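Local atomic coordinates of N-glycosylase/DNA lyase (Methanocaldococcus jannaschii, PDB entry 3FHF), a protein that is a DNA glycosylase and DNA lyase of the helix-hairpin-helix clan, built as a single, largely helical chain without strands. Residues L10-K13 against I14-K18; K37-S40 against N41-F45; Y93-R96 against A97-V101; K110-V113 against E114-N118; E199-L202 against Y203-L207. All blocks are in the same frame, centred on the assembly; numbering follows the deposited sequence.

Contact 1 of 5, residues L10-K13 against I14-K18; sequences LIKK and IEELK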
# COMPACT_ATOMS: atom_id res chain seq x y z
N LEU A 10 -2.97 -15.82 16.72
CA LEU A 10 -2.60 -14.64 15.95
C LEU A 10 -3.17 -13.43 16.68
O LEU A 10 -2.49 -12.42 16.85
CB LEU A 10 -3.19 -14.69 14.54
CG LEU A 10 -2.98 -13.42 13.71
CD1 LEU A 10 -1.49 -13.20 13.46
CD2 LEU A 10 -3.73 -13.52 12.40
N ILE A 11 -4.42 -13.54 17.12
CA ILE A 11 -5.06 -12.45 17.83
C ILE A 11 -4.26 -12.15 19.09
O ILE A 11 -4.00 -10.99 19.41
CB ILE A 11 -6.51 -12.81 18.24
CG1 ILE A 11 -7.38 -13.01 16.99
CG2 ILE A 11 -7.09 -11.70 19.11
CD1 ILE A 11 -7.52 -11.75 16.13
N LYS A 12 -3.86 -13.21 19.79
CA LYS A 12 -3.09 -13.09 21.03
C LYS A 12 -1.73 -12.43 20.81
O LYS A 12 -1.30 -11.62 21.63
CB LYS A 12 -2.89 -14.47 21.65
CG LYS A 12 -2.28 -14.43 23.04
CD LYS A 12 -2.17 -15.83 23.62
CE LYS A 12 -1.69 -15.79 25.07
NZ LYS A 12 -2.63 -15.01 25.91
N LYS A 13 -1.06 -12.80 19.73
CA LYS A 13 0.24 -12.23 19.39
C LYS A 13 0.12 -10.73 19.09
O LYS A 13 0.93 -9.92 19.56
CB LYS A 13 0.82 -12.93 18.16
CG LYS A 13 2.17 -12.40 17.71
CD LYS A 13 3.22 -12.49 18.82
CE LYS A 13 4.61 -12.14 18.30
NZ LYS A 13 5.68 -12.36 19.32
N ILE A 14 -0.88 -10.35 18.31
CA ILE A 14 -1.08 -8.95 17.98
C ILE A 14 -1.36 -8.12 19.24
O ILE A 14 -0.86 -7.01 19.38
CB ILE A 14 -2.22 -8.78 16.95
CG1 ILE A 14 -1.76 -9.34 15.60
CG2 ILE A 14 -2.61 -7.31 16.81
CD1 ILE A 14 -2.86 -9.46 14.56
N GLU A 15 -2.15 -8.67 20.16
CA GLU A 15 -2.45 -7.96 21.40
C GLU A 15 -1.15 -7.82 22.19
O GLU A 15 -0.96 -6.85 22.93
CB GLU A 15 -3.47 -8.73 22.24
CG GLU A 15 -4.87 -8.78 21.63
CD GLU A 15 -5.56 -7.42 21.62
OE1 GLU A 15 -5.00 -6.45 22.16
OE2 GLU A 15 -6.68 -7.33 21.06
N GLU A 16 -0.26 -8.79 22.04
CA GLU A 16 1.03 -8.76 22.72
C GLU A 16 1.87 -7.62 22.14
O GLU A 16 2.52 -6.87 22.87
CB GLU A 16 1.74 -10.09 22.53
CG GLU A 16 2.27 -10.69 23.81
CD GLU A 16 2.40 -12.20 23.74
OE1 GLU A 16 3.22 -12.70 22.94
OE2 GLU A 16 1.67 -12.89 24.49
N LEU A 17 1.85 -7.48 20.82
CA LEU A 17 2.61 -6.42 20.16
C LEU A 17 2.07 -5.05 20.55
O LEU A 17 2.84 -4.09 20.74
CB LEU A 17 2.57 -6.61 18.65
CG LEU A 17 3.30 -7.83 18.09
CD1 LEU A 17 3.11 -7.88 16.57
CD2 LEU A 17 4.79 -7.76 18.44
N LYS A 18 0.75 -4.94 20.66
CA LYS A 18 0.12 -3.68 21.04
C LYS A 18 0.55 -3.27 22.45
O LYS A 18 0.52 -2.08 22.79
CB LYS A 18 -1.40 -3.81 20.96
CG LYS A 18 -1.95 -3.78 19.54
CD LYS A 18 -3.44 -4.11 19.50
CE LYS A 18 -4.23 -3.19 20.44
NZ LYS A 18 -5.64 -3.68 20.61
O HOH W 1 -0.60 -13.04 25.73

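Contact 2 of 5, residues K37-S40 against N41-F45; sequences KNKS and NEEWF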
# COMPACT_ATOMS: atom_id res chain seq x y z
N LYS A 37 -1.92 15.06 5.02
CA LYS A 37 -3.06 15.96 4.91
C LYS A 37 -2.53 17.39 4.78
O LYS A 37 -3.19 18.26 4.21
CB LYS A 37 -3.96 15.84 6.14
CG LYS A 37 -5.39 16.33 5.90
CD LYS A 37 -5.43 17.84 5.74
CE LYS A 37 -6.69 18.30 5.02
NZ LYS A 37 -6.62 17.96 3.57
N ASN A 38 -1.32 17.62 5.28
CA ASN A 38 -0.71 18.95 5.22
C ASN A 38 0.32 19.12 4.11
O ASN A 38 0.82 20.22 3.88
CB ASN A 38 -0.06 19.28 6.57
CG ASN A 38 -1.04 19.24 7.71
OD1 ASN A 38 -2.10 19.86 7.65
ND2 ASN A 38 -0.70 18.51 8.77
N LYS A 39 0.65 18.03 3.41
CA LYS A 39 1.63 18.10 2.34
C LYS A 39 1.00 18.54 1.01
O LYS A 39 -0.21 18.47 0.84
CB LYS A 39 2.33 16.74 2.18
CG LYS A 39 3.25 16.40 3.34
CD LYS A 39 3.93 15.05 3.13
CE LYS A 39 4.96 14.77 4.22
NZ LYS A 39 4.37 14.93 5.57
N SER A 40 1.84 18.99 0.09
CA SER A 40 1.38 19.48 -1.21
C SER A 40 1.04 18.42 -2.25
O SER A 40 1.38 17.24 -2.09
CB SER A 40 2.44 20.40 -1.80
OG SER A 40 3.53 19.62 -2.27
N ASN A 41 0.39 18.86 -3.32
CA ASN A 41 0.02 17.97 -4.42
C ASN A 41 1.25 17.26 -4.93
O ASN A 41 1.20 16.08 -5.28
CB ASN A 41 -0.58 18.78 -5.59
CG ASN A 41 -2.07 18.98 -5.46
OD1 ASN A 41 -2.85 18.02 -5.51
ND2 ASN A 41 -2.48 20.23 -5.31
N GLU A 42 2.36 17.99 -5.00
CA GLU A 42 3.61 17.43 -5.49
C GLU A 42 4.07 16.26 -4.62
O GLU A 42 4.50 15.23 -5.13
CB GLU A 42 4.70 18.51 -5.52
CG GLU A 42 4.32 19.75 -6.32
CD GLU A 42 3.15 20.50 -5.72
OE1 GLU A 42 3.22 20.84 -4.52
OE2 GLU A 42 2.15 20.74 -6.42
N GLU A 43 3.96 16.43 -3.30
CA GLU A 43 4.35 15.39 -2.35
C GLU A 43 3.49 14.15 -2.52
O GLU A 43 3.98 13.03 -2.45
CB GLU A 43 4.22 15.92 -0.92
CG GLU A 43 5.25 16.98 -0.56
CD GLU A 43 6.66 16.41 -0.51
OE1 GLU A 43 6.95 15.61 0.41
OE2 GLU A 43 7.48 16.77 -1.39
N TRP A 44 2.20 14.36 -2.74
CA TRP A 44 1.28 13.24 -2.94
C TRP A 44 1.60 12.50 -4.24
O TRP A 44 1.55 11.27 -4.28
CB TRP A 44 -0.17 13.74 -2.97
CG TRP A 44 -0.77 14.04 -1.63
CD1 TRP A 44 -0.24 14.84 -0.65
CD2 TRP A 44 -2.02 13.58 -1.14
NE1 TRP A 44 -1.11 14.91 0.42
CE2 TRP A 44 -2.21 14.14 0.14
CE3 TRP A 44 -3.02 12.74 -1.65
CZ2 TRP A 44 -3.35 13.90 0.91
CZ3 TRP A 44 -4.15 12.50 -0.89
CH2 TRP A 44 -4.31 13.08 0.39
N PHE A 45 1.93 13.24 -5.30
CA PHE A 45 2.25 12.61 -6.57
C PHE A 45 3.48 11.72 -6.46
O PHE A 45 3.58 10.68 -7.12
CB PHE A 45 2.49 13.64 -7.68
CG PHE A 45 2.62 13.03 -9.05
CD1 PHE A 45 1.51 12.49 -9.68
CD2 PHE A 45 3.86 12.94 -9.67
CE1 PHE A 45 1.63 11.85 -10.92
CE2 PHE A 45 3.99 12.30 -10.91
CZ PHE A 45 2.87 11.75 -11.53

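Contact 3 of 5, residues Y93-R96 against A97-V101; sequences YRKR and AEYIV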
# COMPACT_ATOMS: atom_id res chain seq x y z
N TYR A 93 11.81 -0.79 -15.63
CA TYR A 93 12.02 0.63 -15.86
C TYR A 93 11.21 1.21 -17.02
O TYR A 93 10.69 2.32 -16.92
CB TYR A 93 13.51 0.93 -16.08
CG TYR A 93 14.16 0.17 -17.23
CD1 TYR A 93 14.43 -1.19 -17.14
CD2 TYR A 93 14.52 0.83 -18.41
CE1 TYR A 93 15.06 -1.88 -18.18
CE2 TYR A 93 15.14 0.16 -19.46
CZ TYR A 93 15.41 -1.20 -19.33
OH TYR A 93 16.02 -1.87 -20.37
N ARG A 94 11.10 0.47 -18.11
CA ARG A 94 10.36 0.94 -19.28
C ARG A 94 8.87 1.17 -19.00
O ARG A 94 8.36 2.27 -19.20
CB ARG A 94 10.54 -0.04 -20.44
CG ARG A 94 9.91 0.39 -21.74
CD ARG A 94 10.35 -0.51 -22.88
NE ARG A 94 10.14 -1.93 -22.57
CZ ARG A 94 8.95 -2.48 -22.39
NH1 ARG A 94 7.85 -1.75 -22.49
NH2 ARG A 94 8.85 -3.77 -22.09
N LYS A 95 8.17 0.13 -18.55
CA LYS A 95 6.74 0.24 -18.25
C LYS A 95 6.43 1.26 -17.15
O LYS A 95 5.52 2.08 -17.30
CB LYS A 95 6.17 -1.11 -17.82
CG LYS A 95 5.97 -2.12 -18.93
CD LYS A 95 5.34 -3.38 -18.37
CE LYS A 95 5.16 -4.44 -19.44
NZ LYS A 95 4.56 -5.68 -18.85
N ARG A 96 7.19 1.21 -16.06
CA ARG A 96 6.96 2.12 -14.94
C ARG A 96 7.18 3.58 -15.33
O ARG A 96 6.44 4.46 -14.89
CB ARG A 96 7.85 1.74 -13.75
CG ARG A 96 7.68 0.29 -13.29
CD ARG A 96 6.21 -0.07 -13.04
NE ARG A 96 6.02 -1.52 -12.96
CZ ARG A 96 6.34 -2.26 -11.90
NH1 ARG A 96 6.84 -1.69 -10.81
NH2 ARG A 96 6.18 -3.57 -11.95
N ALA A 97 8.19 3.83 -16.16
CA ALA A 97 8.47 5.19 -16.61
C ALA A 97 7.29 5.72 -17.42
O ALA A 97 6.94 6.91 -17.33
CB ALA A 97 9.74 5.20 -17.47
N GLU A 98 6.68 4.85 -18.22
CA GLU A 98 5.53 5.24 -19.02
C GLU A 98 4.32 5.53 -18.14
O GLU A 98 3.65 6.56 -18.31
CB GLU A 98 5.20 4.14 -20.03
CG GLU A 98 3.83 4.30 -20.67
CD GLU A 98 3.54 3.23 -21.70
OE1 GLU A 98 3.92 2.06 -21.48
OE2 GLU A 98 2.91 3.57 -22.73
N TYR A 99 4.03 4.64 -17.20
CA TYR A 99 2.89 4.83 -16.30
C TYR A 99 3.01 6.17 -15.56
O TYR A 99 2.04 6.93 -15.47
CB TYR A 99 2.82 3.72 -15.26
CG TYR A 99 2.59 2.32 -15.80
CD1 TYR A 99 1.87 2.11 -16.98
CD2 TYR A 99 3.07 1.21 -15.11
CE1 TYR A 99 1.62 0.82 -17.45
CE2 TYR A 99 2.82 -0.09 -15.57
CZ TYR A 99 2.10 -0.27 -16.74
OH TYR A 99 1.87 -1.55 -17.19
N ILE A 100 4.19 6.44 -15.04
CA ILE A 100 4.44 7.67 -14.30
C ILE A 100 4.19 8.91 -15.14
O ILE A 100 3.49 9.83 -14.70
CB ILE A 100 5.89 7.69 -13.75
CG1 ILE A 100 6.04 6.62 -12.67
CG2 ILE A 100 6.22 9.07 -13.19
CD1 ILE A 100 7.46 6.42 -12.17
N VAL A 101 4.74 8.94 -16.34
CA VAL A 101 4.56 10.08 -17.23
C VAL A 101 3.08 10.29 -17.53
O VAL A 101 2.58 11.42 -17.50
CB VAL A 101 5.32 9.88 -18.57
CG1 VAL A 101 5.06 11.06 -19.50
CG2 VAL A 101 6.82 9.73 -18.31

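Contact 4 of 5, residues K110-V113 against E114-N118; sequences KDIV and ESFEN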
# COMPACT_ATOMS: atom_id res chain seq x y z
N LYS A 110 -3.72 15.25 -5.00
CA LYS A 110 -4.30 15.48 -3.68
C LYS A 110 -5.68 16.13 -3.81
O LYS A 110 -6.65 15.69 -3.20
CB LYS A 110 -3.38 16.36 -2.82
CG LYS A 110 -3.95 16.66 -1.44
CD LYS A 110 -3.00 17.49 -0.59
CE LYS A 110 -3.63 17.82 0.76
NZ LYS A 110 -2.72 18.61 1.64
N ASP A 111 -5.78 17.19 -4.61
CA ASP A 111 -7.06 17.87 -4.80
C ASP A 111 -8.11 16.93 -5.39
O ASP A 111 -9.27 16.98 -5.02
CB ASP A 111 -6.90 19.09 -5.71
CG ASP A 111 -5.89 20.07 -5.17
OD1 ASP A 111 -5.86 20.29 -3.95
OD2 ASP A 111 -5.12 20.63 -5.98
N ILE A 112 -7.68 16.07 -6.32
CA ILE A 112 -8.60 15.12 -6.94
C ILE A 112 -9.09 14.11 -5.91
O ILE A 112 -10.29 13.89 -5.75
CB ILE A 112 -7.91 14.33 -8.08
CG1 ILE A 112 -7.55 15.27 -9.23
CG2 ILE A 112 -8.83 13.21 -8.56
CD1 ILE A 112 -6.64 14.64 -10.28
N VAL A 113 -8.15 13.47 -5.21
CA VAL A 113 -8.50 12.47 -4.21
C VAL A 113 -9.39 13.01 -3.09
O VAL A 113 -10.35 12.35 -2.68
CB VAL A 113 -7.21 11.84 -3.58
CG1 VAL A 113 -7.55 11.04 -2.33
CG2 VAL A 113 -6.55 10.92 -4.61
N GLU A 114 -9.09 14.21 -2.59
CA GLU A 114 -9.90 14.77 -1.51
C GLU A 114 -11.28 15.26 -1.96
O GLU A 114 -12.16 15.49 -1.13
CB GLU A 114 -9.14 15.91 -0.83
CG GLU A 114 -7.80 15.50 -0.25
CD GLU A 114 -7.25 16.50 0.74
OE1 GLU A 114 -7.23 17.72 0.43
OE2 GLU A 114 -6.83 16.07 1.84
N SER A 115 -11.48 15.40 -3.27
CA SER A 115 -12.76 15.86 -3.78
C SER A 115 -13.84 14.79 -3.64
O SER A 115 -15.02 15.10 -3.53
CB SER A 115 -12.64 16.26 -5.26
OG SER A 115 -12.55 15.11 -6.10
N PHE A 116 -13.43 13.52 -3.63
CA PHE A 116 -14.38 12.42 -3.51
C PHE A 116 -15.02 12.31 -2.13
O PHE A 116 -14.46 12.75 -1.13
CB PHE A 116 -13.71 11.10 -3.89
CG PHE A 116 -13.39 10.99 -5.35
CD1 PHE A 116 -14.40 10.79 -6.28
CD2 PHE A 116 -12.08 11.15 -5.80
CE1 PHE A 116 -14.11 10.76 -7.65
CE2 PHE A 116 -11.79 11.12 -7.16
CZ PHE A 116 -12.80 10.92 -8.09
N GLU A 117 -16.20 11.70 -2.10
CA GLU A 117 -16.98 11.49 -0.89
C GLU A 117 -16.18 10.75 0.17
O GLU A 117 -16.30 11.02 1.37
CB GLU A 117 -18.23 10.68 -1.22
CG GLU A 117 -19.49 11.11 -0.50
CD GLU A 117 -20.04 12.42 -1.02
OE1 GLU A 117 -19.29 13.42 -1.02
OE2 GLU A 117 -21.21 12.46 -1.44
N ASN A 118 -15.37 9.79 -0.28
CA ASN A 118 -14.56 9.01 0.63
C ASN A 118 -13.45 8.28 -0.11
O ASN A 118 -13.35 8.37 -1.34
CB ASN A 118 -15.44 8.01 1.38
CG ASN A 118 -16.23 7.12 0.45
OD1 ASN A 118 -15.66 6.32 -0.29
ND2 ASN A 118 -17.55 7.25 0.47
O HOH W 2 -11.80 11.70 -0.38

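Contact 5 of 5, residues E199-L202 against Y203-L207; sequences ELDL and YIWYL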
# COMPACT_ATOMS: atom_id res chain seq x y z
N GLU A 199 -3.29 0.26 10.09
CA GLU A 199 -2.45 -0.22 11.19
C GLU A 199 -2.21 -1.72 11.14
O GLU A 199 -1.08 -2.19 11.34
CB GLU A 199 -3.10 0.15 12.53
CG GLU A 199 -3.25 1.64 12.77
CD GLU A 199 -4.19 1.97 13.93
OE1 GLU A 199 -4.03 3.06 14.51
OE2 GLU A 199 -5.08 1.16 14.25
N LEU A 200 -3.27 -2.48 10.90
CA LEU A 200 -3.17 -3.94 10.84
C LEU A 200 -2.11 -4.37 9.84
O LEU A 200 -1.35 -5.30 10.10
CB LEU A 200 -4.51 -4.56 10.44
CG LEU A 200 -4.57 -6.09 10.43
CD1 LEU A 200 -4.44 -6.60 11.85
CD2 LEU A 200 -5.87 -6.59 9.80
N ASP A 201 -2.07 -3.68 8.70
CA ASP A 201 -1.12 -3.99 7.66
C ASP A 201 0.32 -3.97 8.16
O ASP A 201 1.11 -4.86 7.83
CB ASP A 201 -1.27 -3.01 6.49
CG ASP A 201 -0.22 -3.23 5.41
OD1 ASP A 201 0.82 -2.53 5.43
OD2 ASP A 201 -0.45 -4.11 4.55
N LEU A 202 0.65 -2.96 8.97
CA LEU A 202 2.00 -2.85 9.51
C LEU A 202 2.27 -3.90 10.60
O LEU A 202 3.39 -4.41 10.70
CB LEU A 202 2.24 -1.43 10.05
CG LEU A 202 2.18 -0.33 8.97
CD1 LEU A 202 2.45 1.05 9.58
CD2 LEU A 202 3.20 -0.64 7.88
N TYR A 203 1.26 -4.25 11.40
CA TYR A 203 1.45 -5.28 12.42
C TYR A 203 1.72 -6.61 11.73
O TYR A 203 2.58 -7.38 12.16
CB TYR A 203 0.23 -5.42 13.34
CG TYR A 203 0.20 -4.42 14.47
CD1 TYR A 203 -0.26 -3.12 14.27
CD2 TYR A 203 0.66 -4.78 15.74
CE1 TYR A 203 -0.28 -2.20 15.31
CE2 TYR A 203 0.65 -3.85 16.79
CZ TYR A 203 0.18 -2.57 16.56
OH TYR A 203 0.18 -1.66 17.59
N ILE A 204 0.99 -6.88 10.66
CA ILE A 204 1.18 -8.11 9.91
C ILE A 204 2.57 -8.17 9.29
O ILE A 204 3.25 -9.20 9.36
CB ILE A 204 0.10 -8.28 8.83
CG1 ILE A 204 -1.26 -8.51 9.50
CG2 ILE A 204 0.46 -9.42 7.88
CD1 ILE A 204 -2.42 -8.72 8.55
N TRP A 205 3.01 -7.08 8.68
CA TRP A 205 4.34 -7.05 8.08
C TRP A 205 5.40 -7.21 9.17
O TRP A 205 6.40 -7.90 8.97
CB TRP A 205 4.60 -5.76 7.29
CG TRP A 205 4.25 -5.88 5.84
CD1 TRP A 205 3.19 -5.32 5.19
CD2 TRP A 205 4.96 -6.64 4.85
NE1 TRP A 205 3.19 -5.69 3.87
CE2 TRP A 205 4.27 -6.50 3.63
CE3 TRP A 205 6.12 -7.44 4.88
CZ2 TRP A 205 4.69 -7.11 2.44
CZ3 TRP A 205 6.54 -8.05 3.70
CH2 TRP A 205 5.82 -7.89 2.50
N TYR A 206 5.18 -6.59 10.32
CA TYR A 206 6.16 -6.70 11.39
C TYR A 206 6.30 -8.14 11.85
O TYR A 206 7.41 -8.60 12.14
CB TYR A 206 5.80 -5.82 12.57
CG TYR A 206 6.73 -6.02 13.73
CD1 TYR A 206 6.43 -6.92 14.76
CD2 TYR A 206 7.96 -5.36 13.79
CE1 TYR A 206 7.32 -7.15 15.80
CE2 TYR A 206 8.85 -5.58 14.82
CZ TYR A 206 8.53 -6.48 15.82
OH TYR A 206 9.42 -6.72 16.84
N LEU A 207 5.18 -8.86 11.92
CA LEU A 207 5.20 -10.26 12.33
C LEU A 207 5.95 -11.11 11.31
O LEU A 207 6.57 -12.11 11.66
CB LEU A 207 3.78 -10.80 12.45
CG LEU A 207 3.01 -10.41 13.72
CD1 LEU A 207 1.54 -10.80 13.58
CD2 LEU A 207 3.64 -11.10 14.91
O HOH W 3 1.01 -5.08 2.30

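Contact 1 of 5, residues L10-K13 against I14-K18
Glu16 OE2 receives the shortest polar bond here, 2.6 Å from a water O that in turn accepts from Lys12 NZ. The two ends, Lys12 NZ and Glu16 OE2, stand 5.0 Å apart, so the water bridges this i, i+4 pair of opposite charges, which do not touch directly. Lys13 passes near the other carboxylate oxygen: with CG anti to the backbone N (chi1 179°) and a bend at the next bond, its chain crosses Glu16 at about a right angle and carries CD to 4.1 Å from Glu16 OE1. The ammonium stops short of a salt bridge, yet two lysines flank one glutamate and would tend to favour its charged form. Glu15 also bends at its second torsion. Its CG lies 3.3 Å from Ile11 O, and its OE1 is met on the syn side by Lys18 NZ at 3.2 Å, tilted out of the carboxylate plane, in a true salt bridge one turn further on. On the apolar flank, Ile14 CD1 comes to 4.1 Å from Leu10 CG, the branches crossing at a slant. Beneath all this run four successive i, i+4 backbone bonds, from Ile14 N to Leu10 O through to Leu17 N to Lys13 O, the plain grammar of an alpha-helix. Ile11, Ile14 and Glu15 touch Val193, whose O also accepts from Lys18 NZ, while Lys13, Leu17 and Lys18 lay helix 5-18 against helix 197-209.

Contact 2 of 5, residues K37-S40 against N41-F45
Ser40 and Glu42 make the closest of the hydrogen bonds: Ser40 OG donates to Glu42 OE1 at 2.6 Å, approaching from above the carboxylate plane, 37° out of it. The same hydroxyl accepts weakly from Glu43 N at 3.4 Å, so it serves as donor and acceptor at once. Its chi1 of 73° sets OG between the backbone N and the carbonyl carbon, from where it can face the first turn, and Glu42 folds back at its second torsion to meet it. The first helical bond runs from Trp44 N to Ser40 O at 3.1 Å.

Van der Waals contacts form a second group. Lys39 CB rests 3.7 Å from Glu43 CB, the two chains slanting past each other, and Lys39 CD lies 4.1 Å from Glu43 OE1. The indole approaches the loop's carbonyls: Trp44 CD1 is 3.2 Å from Ser40 O, and its NE1, 3.7 Å from Lys39 O, gives its hydrogen to Phe36 O instead.

Polar and ring contacts form a third group, and their main partners lie outside. Lys39 NZ bonds to Ser35 OG and makes a cation-pi contact with Phe36, Lys37 NZ forms a salt bridge with Glu114, and Asn41 ND2 reaches Asp111 OD2. Trp44 meets the Phe36 ring edge-to-face and packs on helix 109-115.

A serine N-cap of this kind, its hydroxyl turned to the amide three residues on, is a classic helix start; here it opens helix 41-54 of the glycosylase fold.

Contact 3 of 5, residues Y93-R96 against A97-V101
Tyr99 offers one ring face to the backbone of the preceding turn: Lys95 O stands 3.3 Å above the ring plane, offset toward the rim, with Tyr99 CG also 3.3 Å from it. The ring belongs to the residue whose own amide, Tyr99 N, donates to Lys95 O at 3.0 Å with an N-H...O angle of 167°, so that one carbonyl is both bonded and partly covered by the same residue. CG is anti to the carbonyl carbon (chi1 -63°), which sends the ring back along the helix. Lys95 runs beside it in the same direction, its CD 4.1 Å from Tyr99 OH.

The guanidinium of Arg96 is the second flat group. Its plane is only 13° from that of the tyrosine, but the side chains cross at a slant and no stack forms; the chain, bent at chi2, makes its touch through Arg96 CD, 4.0 Å from Tyr99 CD2. Arg96 NH1 is hydrogen-bonded to Ala55 O. Further on, Ile100 CG1 sits 3.1 Å from Arg96 O, the carbonyl that also receives Ile100 N.

Arg96, Tyr99 and Ile100 face helix 41-54 while Tyr93, Arg94 and Glu98 touch helix 78-87, consistent with the packed helical bundle of helix-hairpin-helix glycosylases.

Contact 4 of 5, residues K110-V113 against E114-N118
Ile112 and Phe116 run side by side in one direction, with Ile112 CG2 3.9 Å from Phe116 CE2. CG of the phenylalanine is anti to its carbonyl carbon (chi1 -69°), which swings the ring back over the last turn: Val113 O lies at the ring edge near its plane, and Ile112 O comes obliquely to 3.3 Å from Phe116 CD2. Both side chains go on to meet helix 119-129.

Lys110 and Glu114 are set differently. The extended lysine passes the carboxylate at a slant, Lys110 CE 3.6 Å from Glu114 OE1, so methylene meets oxygen; the ammonium continues to Lys39 O and Lys37 O, and Glu114 OE2 pairs with Lys37 NZ.

Ser115 folds back on Ile112 O. Its OG donates at 2.6 Å, tilted 16° from the carbonyl plane, and its N adds a bond at 3.1 Å from 65° above that plane. Water 2 donates to Val113 O at 2.8 Å and to Phe116 O at 3.0 Å.

Helical hydrogen bonding is thus giving way: Ile112 O satisfies two donors from one serine, the bonds from Ser115 N to Asp111 O and Phe116 N to Val113 O are weak, and a side-chain hydroxyl and a water take up carbonyl oxygens where helix 109-115 unwinds.

Contact 5 of 5, residues E199-L202 against Y203-L207
Asp201 lies alongside Trp205, both pointing the same way, with OD1 3.7 Å from Trp205 CD1. The carboxylate and indole planes are turned 65° apart, so the acid lies beside the pyrrole carbon, steeply turned to the ring. Asp201 OD2 and Trp205 NE1 are joined through a water that sits in the plane of the indole: it donates to OD2 at 2.9 Å and accepts from NE1 at 2.8 Å. This bridge probably helps fix the ring's rotation, while Asp201 OD1 forms a salt bridge with Arg143 NH1, so each carboxylate oxygen has its own partner. CG of Asp201 stands anti to the backbone N (chi1 176°), bringing the acid forward along the helix.

These residues belong to helix 197-209, near the C-terminal end of this helix-hairpin-helix clan protein, and the bonding beneath them is regular i, i+4, from Tyr203 N to Glu199 O through to Tyr206 N to Leu202 O.

Tyr203 turns an edge to that backbone: its CD1 is 3.2 Å from Glu199 O, close to the ring plane, and the ring touches Ile26 and Lys23 of helix 22-34. Ile204 is modelled in two conformers, so its apolar contact with Leu200 is doubtful in detail. Tyr206 CB rests 3.4 Å from Leu202 O, its ring swinging off toward Ile22.

How the contacts relate
Read from the N terminus, the five contacts follow in series; none nests within or crosses another, and each is local, three to five residues along a helix or at its end. Contact 1 on helix 5-18 meets contact 5 on helix 197-209, tying the two ends of the chain together. Contact 2, at the start of helix 41-54, touches contact 4 through salt-bridge, polar and packing partners, and reaches contact 3 through Phe45 against Ile100. Contacts 3 and 4 lie on consecutive helices without touching. These touches make two linked groups: 1 with 5, and 2 with 3 and 4. Contacts 1 and 3, with centres about 40 Å apart, lie on opposite sides of the chain's centre.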